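Local coordinates for protein protease Do-like 1, chloroplastic (Arabidopsis thaliana, PDB 3QO6) that acts as a serine protease of the chloroplast that is required at high temperature and may degrade damaged proteins, at residues B[235-240]-B[298-303]; B[268-273]-B[317-322]; B[310-315]-B[325-330]. All blocks are in the same frame, centred on the assembly; numbering follows the deposited sequence.

Interaction 1 of 3, residues B[235-240]-B[298-303]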
ATOM      1  N   LEU B 235     -19.436  28.232  26.500  1.00 66.57           N
ATOM      2  CA  LEU B 235     -19.794  27.774  27.847  1.00 67.26           C
ATOM      3  C   LEU B 235     -18.514  27.689  28.618  1.00 68.73           C
ATOM      4  O   LEU B 235     -18.495  27.729  29.850  1.00 68.72           O
ATOM      5  CB  LEU B 235     -20.378  26.374  27.800  1.00 68.99           C
ATOM      6  CG  LEU B 235     -21.844  26.131  28.138  1.00 68.01           C
ATOM      7  CD1 LEU B 235     -22.095  24.641  28.018  1.00 69.38           C
ATOM      8  CD2 LEU B 235     -22.169  26.591  29.538  1.00 64.46           C
ATOM      9  N   GLY B 236     -17.429  27.545  27.870  1.00 69.50           N
ATOM     10  CA  GLY B 236     -16.144  27.442  28.508  1.00 70.29           C
ATOM     11  C   GLY B 236     -15.846  26.042  29.018  1.00 73.50           C
ATOM     12  O   GLY B 236     -15.307  25.887  30.120  1.00 71.76           O
ATOM     13  N   ILE B 237     -16.220  25.013  28.251  1.00 74.94           N
ATOM     14  CA  ILE B 237     -15.892  23.637  28.661  1.00 75.60           C
ATOM     15  C   ILE B 237     -15.305  22.797  27.526  1.00 75.14           C
ATOM     16  O   ILE B 237     -15.650  22.982  26.358  1.00 71.57           O
ATOM     17  CB  ILE B 237     -17.113  22.865  29.212  1.00 72.96           C
ATOM     18  CG1 ILE B 237     -18.062  22.497  28.087  1.00 75.22           C
ATOM     19  CG2 ILE B 237     -17.873  23.720  30.183  1.00 77.15           C
ATOM     20  CD1 ILE B 237     -19.106  21.519  28.521  1.00 76.17           C
ATOM     21  N   LYS B 238     -14.375  21.910  27.881  1.00 79.88           N
ATOM     22  CA  LYS B 238     -13.788  20.960  26.924  1.00 80.63           C
ATOM     23  C   LYS B 238     -14.450  19.657  27.312  1.00 78.28           C
ATOM     24  O   LYS B 238     -14.352  19.237  28.450  1.00 76.37           O
ATOM     25  CB  LYS B 238     -12.277  20.809  27.092  1.00 80.25           C
ATOM     26  CG  LYS B 238     -11.464  21.825  26.314  1.00 87.73           C
ATOM     27  CD  LYS B 238      -9.978  21.674  26.594  1.00 96.49           C
ATOM     28  CE  LYS B 238      -9.122  22.770  25.938  1.00 99.38           C
ATOM     29  NZ  LYS B 238      -7.659  22.571  26.242  1.00 99.22           N
ATOM     30  N   PHE B 239     -15.167  19.037  26.394  1.00 79.70           N
ATOM     31  CA  PHE B 239     -15.795  17.784  26.740  1.00 81.13           C
ATOM     32  C   PHE B 239     -15.173  16.594  26.050  1.00 84.06           C
ATOM     33  O   PHE B 239     -14.299  16.717  25.173  1.00 80.89           O
ATOM     34  CB  PHE B 239     -17.294  17.802  26.455  1.00 76.17           C
ATOM     35  CG  PHE B 239     -17.640  18.227  25.086  1.00 76.64           C
ATOM     36  CD1 PHE B 239     -17.624  19.561  24.742  1.00 79.34           C
ATOM     37  CD2 PHE B 239     -17.980  17.299  24.133  1.00 77.69           C
ATOM     38  CE1 PHE B 239     -17.949  19.962  23.466  1.00 79.58           C
ATOM     39  CE2 PHE B 239     -18.307  17.686  22.857  1.00 79.10           C
ATOM     40  CZ  PHE B 239     -18.292  19.019  22.519  1.00 80.67           C
ATOM     41  N   ALA B 240     -15.633  15.430  26.488  1.00 86.85           N
ATOM     42  CA  ALA B 240     -15.171  14.171  25.957  1.00 89.25           C
ATOM     43  C   ALA B 240     -15.966  13.881  24.701  1.00 90.10           C
ATOM     44  O   ALA B 240     -17.160  14.149  24.650  1.00 86.36           O
ATOM     45  CB  ALA B 240     -15.387  13.073  26.991  1.00 90.81           C
ATOM     46  N   SER B 298     -23.148  16.722  19.364  1.00 91.29           N
ATOM     47  CA  SER B 298     -24.008  17.401  18.395  1.00 94.10           C
ATOM     48  C   SER B 298     -25.156  18.160  19.047  1.00 93.62           C
ATOM     49  O   SER B 298     -25.461  19.287  18.666  1.00 92.37           O
ATOM     50  CB  SER B 298     -24.585  16.394  17.393  1.00 96.56           C
ATOM     51  OG  SER B 298     -25.752  16.911  16.754  1.00102.51           O
ATOM     52  N   ASP B 299     -25.804  17.528  20.016  1.00 95.31           N
ATOM     53  CA  ASP B 299     -26.924  18.153  20.697  1.00 95.92           C
ATOM     54  C   ASP B 299     -26.505  19.433  21.396  1.00 93.23           C
ATOM     55  O   ASP B 299     -27.190  20.453  21.291  1.00 93.43           O
ATOM     56  CB  ASP B 299     -27.554  17.187  21.710  1.00101.83           C
ATOM     57  CG  ASP B 299     -28.336  16.051  21.039  1.00106.92           C
ATOM     58  OD1 ASP B 299     -28.897  16.270  19.933  1.00106.31           O
ATOM     59  OD2 ASP B 299     -28.404  14.946  21.636  1.00108.67           O
ATOM     60  N   LEU B 300     -25.374  19.383  22.098  1.00 88.28           N
ATOM     61  CA  LEU B 300     -24.879  20.550  22.813  1.00 83.09           C
ATOM     62  C   LEU B 300     -24.574  21.645  21.804  1.00 82.88           C
ATOM     63  O   LEU B 300     -25.125  22.740  21.867  1.00 81.04           O
ATOM     64  CB  LEU B 300     -23.621  20.194  23.602  1.00 76.66           C
ATOM     65  CG  LEU B 300     -23.085  21.261  24.560  1.00 78.05           C
ATOM     66  CD1 LEU B 300     -24.150  21.578  25.627  1.00 68.05           C
ATOM     67  CD2 LEU B 300     -21.770  20.767  25.207  1.00 68.95           C
ATOM     68  N   TYR B 301     -23.704  21.325  20.855  1.00 83.04           N
ATOM     69  CA  TYR B 301     -23.317  22.261  19.818  1.00 83.11           C
ATOM     70  C   TYR B 301     -24.506  22.929  19.209  1.00 85.37           C
ATOM     71  O   TYR B 301     -24.603  24.148  19.188  1.00 86.71           O
ATOM     72  CB  TYR B 301     -22.571  21.545  18.709  1.00 79.11           C
ATOM     73  CG  TYR B 301     -21.103  21.442  18.963  1.00 80.53           C
ATOM     74  CD1 TYR B 301     -20.453  20.204  18.894  1.00 77.13           C
ATOM     75  CD2 TYR B 301     -20.358  22.574  19.288  1.00 75.19           C
ATOM     76  CE1 TYR B 301     -19.100  20.095  19.143  1.00 76.92           C
ATOM     77  CE2 TYR B 301     -19.007  22.476  19.545  1.00 78.90           C
ATOM     78  CZ  TYR B 301     -18.380  21.231  19.467  1.00 79.76           C
ATOM     79  OH  TYR B 301     -17.029  21.119  19.707  1.00 81.96           O
ATOM     80  N   ARG B 302     -25.402  22.098  18.701  1.00 87.60           N
ATOM     81  CA  ARG B 302     -26.602  22.550  18.036  1.00 92.96           C
ATOM     82  C   ARG B 302     -27.363  23.540  18.899  1.00 93.69           C
ATOM     83  O   ARG B 302     -27.754  24.611  18.431  1.00 94.94           O
ATOM     84  CB  ARG B 302     -27.477  21.338  17.703  1.00 96.55           C
ATOM     85  CG  ARG B 302     -28.683  21.624  16.825  1.00102.08           C
ATOM     86  CD  ARG B 302     -29.541  20.365  16.674  1.00106.38           C
ATOM     87  NE  ARG B 302     -29.736  19.674  17.952  1.00114.10           N
ATOM     88  CZ  ARG B 302     -30.258  20.219  19.059  1.00118.08           C
ATOM     89  NH1 ARG B 302     -30.663  21.489  19.078  1.00117.99           N
ATOM     90  NH2 ARG B 302     -30.362  19.493  20.169  1.00117.73           N
ATOM     91  N   ILE B 303     -27.548  23.197  20.167  1.00 92.95           N
ATOM     92  CA  ILE B 303     -28.293  24.057  21.060  1.00 92.43           C
ATOM     93  C   ILE B 303     -27.608  25.401  21.332  1.00 93.27           C
ATOM     94  O   ILE B 303     -28.268  26.431  21.311  1.00 95.68           O
ATOM     95  CB  ILE B 303     -28.599  23.324  22.367  1.00 94.22           C
ATOM     96  CG1 ILE B 303     -29.857  23.899  22.992  1.00 98.41           C
ATOM     97  CG2 ILE B 303     -27.457  23.474  23.321  1.00 98.08           C
ATOM     98  CD1 ILE B 303     -31.025  23.984  22.026  1.00102.82           C
TER

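Interaction 2 of 3, residues B[268-273]-B[317-322]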
ATOM      1  N   GLY B 268     -19.153  27.510  38.436  1.00 77.71           N
ATOM      2  CA  GLY B 268     -18.862  26.317  39.227  1.00 79.66           C
ATOM      3  C   GLY B 268     -19.146  24.879  38.742  1.00 82.05           C
ATOM      4  O   GLY B 268     -19.465  23.999  39.576  1.00 78.60           O
ATOM      5  N   LEU B 269     -19.056  24.621  37.433  1.00 78.65           N
ATOM      6  CA  LEU B 269     -19.242  23.260  36.934  1.00 77.32           C
ATOM      7  C   LEU B 269     -17.957  22.500  37.259  1.00 78.72           C
ATOM      8  O   LEU B 269     -16.860  23.071  37.195  1.00 75.49           O
ATOM      9  CB  LEU B 269     -19.465  23.245  35.428  1.00 74.89           C
ATOM     10  CG  LEU B 269     -20.924  23.135  35.016  1.00 76.92           C
ATOM     11  CD1 LEU B 269     -21.668  24.383  35.485  1.00 79.04           C
ATOM     12  CD2 LEU B 269     -21.020  22.953  33.500  1.00 74.61           C
ATOM     13  N   GLN B 270     -18.077  21.217  37.594  1.00 80.99           N
ATOM     14  CA  GLN B 270     -16.900  20.433  37.956  1.00 86.26           C
ATOM     15  C   GLN B 270     -16.273  19.638  36.828  1.00 86.87           C
ATOM     16  O   GLN B 270     -16.966  19.046  35.995  1.00 87.99           O
ATOM     17  CB  GLN B 270     -17.240  19.478  39.086  1.00 91.89           C
ATOM     18  CG  GLN B 270     -17.843  20.158  40.298  1.00100.70           C
ATOM     19  CD  GLN B 270     -18.399  19.156  41.289  1.00104.87           C
ATOM     20  OE1 GLN B 270     -19.197  19.507  42.153  1.00107.13           O
ATOM     21  NE2 GLN B 270     -17.976  17.896  41.169  1.00109.69           N
ATOM     22  N   SER B 271     -14.945  19.616  36.833  1.00 85.52           N
ATOM     23  CA  SER B 271     -14.162  18.902  35.842  1.00 83.95           C
ATOM     24  C   SER B 271     -13.876  17.460  36.289  1.00 86.38           C
ATOM     25  O   SER B 271     -14.111  17.086  37.442  1.00 87.47           O
ATOM     26  CB  SER B 271     -12.858  19.653  35.631  1.00 81.16           C
ATOM     27  OG  SER B 271     -13.121  21.040  35.510  1.00 81.41           O
ATOM     28  N   THR B 272     -13.372  16.645  35.373  1.00 87.51           N
ATOM     29  CA  THR B 272     -13.056  15.259  35.689  1.00 87.49           C
ATOM     30  C   THR B 272     -11.675  15.230  36.331  1.00 90.14           C
ATOM     31  O   THR B 272     -10.765  15.873  35.812  1.00 88.86           O
ATOM     32  CB  THR B 272     -13.042  14.432  34.416  1.00 85.56           C
ATOM     33  OG1 THR B 272     -14.316  14.544  33.779  1.00 83.48           O
ATOM     34  CG2 THR B 272     -12.749  12.982  34.723  1.00 86.45           C
ATOM     35  N   LYS B 273     -11.526  14.509  37.449  1.00 91.81           N
ATOM     36  CA  LYS B 273     -10.244  14.410  38.167  1.00 95.50           C
ATOM     37  C   LYS B 273      -9.816  12.966  38.425  1.00 98.00           C
ATOM     38  O   LYS B 273     -10.429  12.039  37.901  1.00 97.85           O
ATOM     39  CB  LYS B 273     -10.307  15.149  39.510  1.00 96.33           C
ATOM     40  CG  LYS B 273     -10.260  16.674  39.428  1.00 99.80           C
ATOM     41  CD  LYS B 273      -9.942  17.311  40.800  1.00103.20           C
ATOM     42  CE  LYS B 273      -8.516  16.959  41.282  1.00105.95           C
ATOM     43  NZ  LYS B 273      -8.144  17.446  42.658  1.00106.35           N
ATOM     44  N   VAL B 317     -26.891  19.303  35.045  1.00 90.18           N
ATOM     45  CA  VAL B 317     -25.816  18.323  35.040  1.00 91.92           C
ATOM     46  C   VAL B 317     -26.124  17.141  35.951  1.00 95.89           C
ATOM     47  O   VAL B 317     -27.021  17.201  36.785  1.00 97.06           O
ATOM     48  CB  VAL B 317     -24.478  18.923  35.536  1.00 91.21           C
ATOM     49  CG1 VAL B 317     -24.148  20.163  34.751  1.00 90.30           C
ATOM     50  CG2 VAL B 317     -24.550  19.231  37.036  1.00 88.95           C
ATOM     51  N   LEU B 318     -25.377  16.060  35.771  1.00 97.51           N
ATOM     52  CA  LEU B 318     -25.508  14.890  36.611  1.00 97.23           C
ATOM     53  C   LEU B 318     -24.192  14.884  37.361  1.00 99.63           C
ATOM     54  O   LEU B 318     -23.161  14.475  36.832  1.00100.48           O
ATOM     55  CB  LEU B 318     -25.655  13.613  35.783  1.00 96.32           C
ATOM     56  CG  LEU B 318     -25.403  12.289  36.519  1.00 96.87           C
ATOM     57  CD1 LEU B 318     -26.192  12.245  37.809  1.00 96.32           C
ATOM     58  CD2 LEU B 318     -25.789  11.130  35.634  1.00 94.46           C
ATOM     59  N   ARG B 319     -24.230  15.400  38.580  1.00103.35           N
ATOM     60  CA  ARG B 319     -23.059  15.459  39.430  1.00108.39           C
ATOM     61  C   ARG B 319     -23.019  14.138  40.188  1.00113.10           C
ATOM     62  O   ARG B 319     -23.678  13.179  39.785  1.00116.55           O
ATOM     63  CB  ARG B 319     -23.179  16.652  40.382  1.00106.88           C
ATOM     64  CG  ARG B 319     -21.933  16.947  41.195  1.00107.45           C
ATOM     65  CD  ARG B 319     -21.954  18.365  41.752  1.00107.67           C
ATOM     66  NE  ARG B 319     -21.818  19.379  40.705  1.00110.17           N
ATOM     67  CZ  ARG B 319     -21.628  20.678  40.935  1.00111.03           C
ATOM     68  NH1 ARG B 319     -21.552  21.131  42.181  1.00111.11           N
ATOM     69  NH2 ARG B 319     -21.495  21.526  39.922  1.00109.31           N
ATOM     70  N   GLY B 320     -22.258  14.076  41.273  1.00117.45           N
ATOM     71  CA  GLY B 320     -22.163  12.839  42.035  1.00123.32           C
ATOM     72  C   GLY B 320     -23.465  12.113  42.361  1.00126.60           C
ATOM     73  O   GLY B 320     -23.949  12.180  43.497  1.00128.55           O
ATOM     74  N   ASP B 321     -24.036  11.422  41.372  1.00127.26           N
ATOM     75  CA  ASP B 321     -25.275  10.641  41.545  1.00127.71           C
ATOM     76  C   ASP B 321     -26.588  11.379  41.834  1.00123.92           C
ATOM     77  O   ASP B 321     -27.602  10.746  42.134  1.00122.62           O
ATOM     78  CB  ASP B 321     -25.066   9.564  42.622  1.00131.80           C
ATOM     79  CG  ASP B 321     -24.012   8.533  42.224  1.00136.09           C
ATOM     80  OD1 ASP B 321     -24.284   7.703  41.321  1.00137.32           O
ATOM     81  OD2 ASP B 321     -22.905   8.561  42.809  1.00138.67           O
ATOM     82  N   HIS B 322     -26.572  12.702  41.746  1.00120.85           N
ATOM     83  CA  HIS B 322     -27.778  13.490  41.975  1.00118.78           C
ATOM     84  C   HIS B 322     -27.818  14.567  40.913  1.00116.67           C
ATOM     85  O   HIS B 322     -26.775  15.082  40.524  1.00116.16           O
ATOM     86  CB  HIS B 322     -27.747  14.153  43.344  1.00120.08           C
ATOM     87  CG  HIS B 322     -26.597  15.089  43.531  1.00121.70           C
ATOM     88  ND1 HIS B 322     -25.338  14.661  43.896  1.00123.49           N
ATOM     89  CD2 HIS B 322     -26.510  16.434  43.392  1.00122.27           C
ATOM     90  CE1 HIS B 322     -24.527  15.701  43.980  1.00123.69           C
ATOM     91  NE2 HIS B 322     -25.214  16.789  43.679  1.00123.51           N
TER

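Interaction 3 of 3, residues B[310-315]-B[325-330]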
ATOM      1  N   GLY B 310     -23.665  36.633  26.126  1.00 93.81           N
ATOM      2  CA  GLY B 310     -24.434  37.264  27.179  1.00 93.29           C
ATOM      3  C   GLY B 310     -25.656  36.505  27.668  1.00 94.54           C
ATOM      4  O   GLY B 310     -26.092  36.743  28.786  1.00 95.13           O
ATOM      5  N   ASP B 311     -26.217  35.606  26.862  1.00 94.77           N
ATOM      6  CA  ASP B 311     -27.396  34.840  27.292  1.00 97.55           C
ATOM      7  C   ASP B 311     -27.139  34.062  28.583  1.00 98.83           C
ATOM      8  O   ASP B 311     -26.076  33.458  28.759  1.00 99.43           O
ATOM      9  CB  ASP B 311     -27.820  33.841  26.210  1.00 99.45           C
ATOM     10  CG  ASP B 311     -28.495  34.504  25.027  1.00102.92           C
ATOM     11  OD1 ASP B 311     -28.422  35.746  24.903  1.00107.12           O
ATOM     12  OD2 ASP B 311     -29.093  33.777  24.209  1.00105.52           O
ATOM     13  N   GLU B 312     -28.097  34.079  29.499  1.00 97.91           N
ATOM     14  CA  GLU B 312     -27.898  33.323  30.717  1.00 99.36           C
ATOM     15  C   GLU B 312     -28.593  31.985  30.523  1.00 98.15           C
ATOM     16  O   GLU B 312     -29.795  31.850  30.710  1.00 96.23           O
ATOM     17  CB  GLU B 312     -28.473  34.030  31.935  1.00102.49           C
ATOM     18  CG  GLU B 312     -28.034  33.335  33.217  1.00112.01           C
ATOM     19  CD  GLU B 312     -28.854  33.724  34.429  1.00115.19           C
ATOM     20  OE1 GLU B 312     -30.096  33.588  34.361  1.00116.55           O
ATOM     21  OE2 GLU B 312     -28.255  34.146  35.448  1.00114.03           O
ATOM     22  N   VAL B 313     -27.812  30.997  30.128  1.00 97.65           N
ATOM     23  CA  VAL B 313     -28.324  29.668  29.883  1.00 95.59           C
ATOM     24  C   VAL B 313     -28.348  28.817  31.145  1.00 96.45           C
ATOM     25  O   VAL B 313     -27.393  28.815  31.934  1.00 97.98           O
ATOM     26  CB  VAL B 313     -27.477  28.991  28.822  1.00 92.53           C
ATOM     27  CG1 VAL B 313     -27.683  27.514  28.866  1.00 95.41           C
ATOM     28  CG2 VAL B 313     -27.844  29.545  27.466  1.00 93.05           C
ATOM     29  N   THR B 314     -29.452  28.100  31.335  1.00 94.67           N
ATOM     30  CA  THR B 314     -29.598  27.237  32.498  1.00 92.43           C
ATOM     31  C   THR B 314     -29.277  25.799  32.080  1.00 89.11           C
ATOM     32  O   THR B 314     -29.979  25.191  31.271  1.00 84.78           O
ATOM     33  CB  THR B 314     -31.039  27.363  33.125  1.00 93.32           C
ATOM     34  OG1 THR B 314     -31.329  26.214  33.930  1.00 91.63           O
ATOM     35  CG2 THR B 314     -32.092  27.504  32.053  1.00 95.26           C
ATOM     36  N   VAL B 315     -28.190  25.274  32.634  1.00 86.53           N
ATOM     37  CA  VAL B 315     -27.753  23.928  32.309  1.00 89.19           C
ATOM     38  C   VAL B 315     -27.913  22.932  33.446  1.00 87.27           C
ATOM     39  O   VAL B 315     -27.578  23.200  34.601  1.00 83.96           O
ATOM     40  CB  VAL B 315     -26.253  23.909  31.836  1.00 91.37           C
ATOM     41  CG1 VAL B 315     -25.956  25.139  30.992  1.00 90.46           C
ATOM     42  CG2 VAL B 315     -25.312  23.854  33.020  1.00 90.46           C
ATOM     43  N   LYS B 325     -28.767  21.878  38.442  1.00107.43           N
ATOM     44  CA  LYS B 325     -29.276  22.902  37.555  1.00103.72           C
ATOM     45  C   LYS B 325     -28.302  24.024  37.847  1.00100.03           C
ATOM     46  O   LYS B 325     -28.037  24.303  39.010  1.00 98.88           O
ATOM     47  CB  LYS B 325     -30.702  23.263  37.979  1.00105.13           C
ATOM     48  CG  LYS B 325     -31.470  24.202  37.063  1.00109.37           C
ATOM     49  CD  LYS B 325     -32.948  24.298  37.508  1.00110.66           C
ATOM     50  CE  LYS B 325     -33.726  25.349  36.710  1.00111.64           C
ATOM     51  NZ  LYS B 325     -35.199  25.146  36.786  1.00110.51           N
ATOM     52  N   ILE B 326     -27.727  24.626  36.813  1.00 95.96           N
ATOM     53  CA  ILE B 326     -26.764  25.710  37.013  1.00 90.17           C
ATOM     54  C   ILE B 326     -26.930  26.763  35.935  1.00 89.84           C
ATOM     55  O   ILE B 326     -27.057  26.453  34.752  1.00 91.63           O
ATOM     56  CB  ILE B 326     -25.307  25.176  36.998  1.00 86.84           C
ATOM     57  CG1 ILE B 326     -25.137  24.152  38.122  1.00 85.33           C
ATOM     58  CG2 ILE B 326     -24.311  26.321  37.168  1.00 84.31           C
ATOM     59  CD1 ILE B 326     -23.742  23.639  38.297  1.00 88.43           C
ATOM     60  N   SER B 327     -26.968  28.018  36.337  1.00 87.65           N
ATOM     61  CA  SER B 327     -27.106  29.045  35.338  1.00 86.45           C
ATOM     62  C   SER B 327     -25.728  29.541  34.944  1.00 84.06           C
ATOM     63  O   SER B 327     -24.893  29.877  35.789  1.00 79.85           O
ATOM     64  CB  SER B 327     -27.989  30.192  35.846  1.00 88.65           C
ATOM     65  OG  SER B 327     -29.338  30.008  35.435  1.00 89.72           O
ATOM     66  N   VAL B 328     -25.486  29.555  33.642  1.00 82.41           N
ATOM     67  CA  VAL B 328     -24.218  30.024  33.129  1.00 82.29           C
ATOM     68  C   VAL B 328     -24.487  31.121  32.122  1.00 83.08           C
ATOM     69  O   VAL B 328     -25.378  30.994  31.285  1.00 81.74           O
ATOM     70  CB  VAL B 328     -23.460  28.891  32.430  1.00 80.66           C
ATOM     71  CG1 VAL B 328     -22.061  29.349  32.054  1.00 81.61           C
ATOM     72  CG2 VAL B 328     -23.389  27.691  33.344  1.00 79.76           C
ATOM     73  N   THR B 329     -23.749  32.217  32.221  1.00 84.61           N
ATOM     74  CA  THR B 329     -23.915  33.296  31.248  1.00 85.76           C
ATOM     75  C   THR B 329     -22.760  33.189  30.252  1.00 84.15           C
ATOM     76  O   THR B 329     -21.580  33.317  30.604  1.00 81.68           O
ATOM     77  CB  THR B 329     -23.921  34.704  31.900  1.00 84.64           C
ATOM     78  OG1 THR B 329     -23.563  34.605  33.281  1.00 84.62           O
ATOM     79  CG2 THR B 329     -25.300  35.322  31.794  1.00 88.05           C
ATOM     80  N   LEU B 330     -23.122  32.944  29.001  1.00 82.44           N
ATOM     81  CA  LEU B 330     -22.140  32.768  27.956  1.00 84.11           C
ATOM     82  C   LEU B 330     -21.320  33.998  27.619  1.00 84.82           C
ATOM     83  O   LEU B 330     -21.867  35.073  27.389  1.00 90.04           O
ATOM     84  CB  LEU B 330     -22.831  32.228  26.695  1.00 84.01           C
ATOM     85  CG  LEU B 330     -23.465  30.840  26.818  1.00 78.47           C
ATOM     86  CD1 LEU B 330     -24.862  30.977  27.294  1.00 79.55           C
ATOM     87  CD2 LEU B 330     -23.468  30.166  25.479  1.00 83.50           C
TER
HETATM   88  O   HOH W   1     -25.154  32.998  35.383  1.00 80.24           O

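Interaction 1 of 3, residues B[235-240]-B[298-303]
L300 is the bump of this contact, and L235, I237 and F239 form the hollow that receives it. The segment 235-240 leads into strand 238-239 and faces helix 297-304; the two line opposing sides of the groove in which this PDZ domain holds a bound peptide. The two methyls of L300 part company. CD2 points into the notch between I237 CD1, 4.3 Å away, and the F239 ring, where it lies over one face at 4.3 Å from CE1. CD1 turns to L235 and meets its CD1 at 4.4 Å. These are loose apolar touches.

The tighter fit is aromatic. F239 has CG set between its backbone N and carbonyl carbon (chi1 52°), which carries the ring out toward the helix. There its CZ comes 3.6 Å from Y301 CE1 in an offset edge-to-face pair, the edge of F239 turned toward the face of Y301, with centroids 5.6 Å apart and planes at 64°.

The peptide occupies the groove: L235, G236, I237 and F239 hydrogen-bond to its backbone, as does Y301 OH, while F239, L300 and Y301 pack on a modified side chain of it. Behind the groove, I237 rests on V255 of strand 253-257 and I286 of strand 285-289, and F239 on V253. Beyond the helix, Y301 also touches P164 of strand 164-166, in the protease part of the chain.

Interaction 2 of 3, residues B[268-273]-B[317-322]
R319 reaches across to Q270 and G268 at one end of the PDZ fold, where the residues around R319 lie opposite the loop that follows helix 263-266. G268 closes that helix with a Schellman motif, and its positive phi suits a glycine.

From CB, the R319 chain leaves with CG anti to the backbone N. CG only grazes Q270, 3.9 Å from OE1. CD comes closer, 3.0 Å from Q270 OE1, and the chain then bends at chi3 (-69°), which turns the guanidinium along the loop. Q270 crosses it at about a right angle and holds its amide, tilted, over one face: Q270 CD stands 3.4 Å above the guanidinium plane, toward the rim, with the two planes 44° apart. The oxygen Q270 OE1 therefore sits over the NE-CZ-NH1 side of the group, 2.9 Å from R319 NH1, with angles to NE and NH1 too poor for hydrogen bonds; the positive charge beneath probably still favours it there.

At the tip, R319 NH2 approaches L269 CA at 4.1 Å and gives a weak bond to the carbonyl O of G268, 3.2 Å long and bent to 131°. Its stronger partner is D284, whose OD2 forms a salt bridge with NH2 and also accepts from the backbone N of Q270, so one carboxylate ties arginine and loop together. A leucine in place of R319 would probably leave D284 without its positive mate and the Q270 amide without the guanidinium it packs over. Beneath the arginine, the apolar part of the contact is a single loose touch, with CD2 of L269 4.4 Å from CG1 of V317.

Interaction 3 of 3, residues B[310-315]-B[325-330]
L330 meets D311 and V313 at the end of an antiparallel hairpin made by strands 312-318 and 326-332 of the PDZ fold. Its backbone is held at both polar atoms: N gives a 3.0 Å bond to D311 O, and O accepts from G310 N. With CG beside the backbone N (chi1 -64°), the side chain folds back over the partner strand and presses CD1 to 3.3 Å from V313 CG2.

V315, at the other end, forms a hydrogen-bonded pair with I326: V315 N reaches I326 O at 2.7 Å and I326 N returns to V315 O at 2.6 Å. Its CG2 leans over I326 O and touches V328 CG2 at 4.3 Å, on the same face as V313. Between these ends V328 N bonds V313 O almost straight, at 176°.

E312 works on the opposite face, in a non-hydrogen-bonded pair with T329, where its CB meets T329 CG2 at 3.4 Å. The extended chain runs diagonally on toward S327, and a water 3.1 Å from T329 OG1 donates weakly to E312 OE2 and S327 O.

Strand 285-289 flanks strand 312-318 on its other edge; V313 and V315 pack on V289 there, while strand 233-234 pairs with strand 326-332.

In the fold
All three contacts belong to one PDZ domain and reach the same sheet, yet their chemistry differs with place. Interaction 1 is buried and wholly apolar or aromatic between its segments, with the polar work given to the bound peptide. Interaction 3 is a backbone-bonded hairpin, one face largely buried and the other carrying polar groups and a water. Interaction 2, toward the surface, joins its segments by one weak hydrogen bond and an amide over a guanidinium, with D284 outside them pairing with the charge. Interactions 2 and 3 share strand 312-318 and meet where L269 CD1 and R319 NH2 touch I326 CD1. Interaction 3 also touches interaction 1, L235 CD2 packing on V328 CG1 at 3.7 Å.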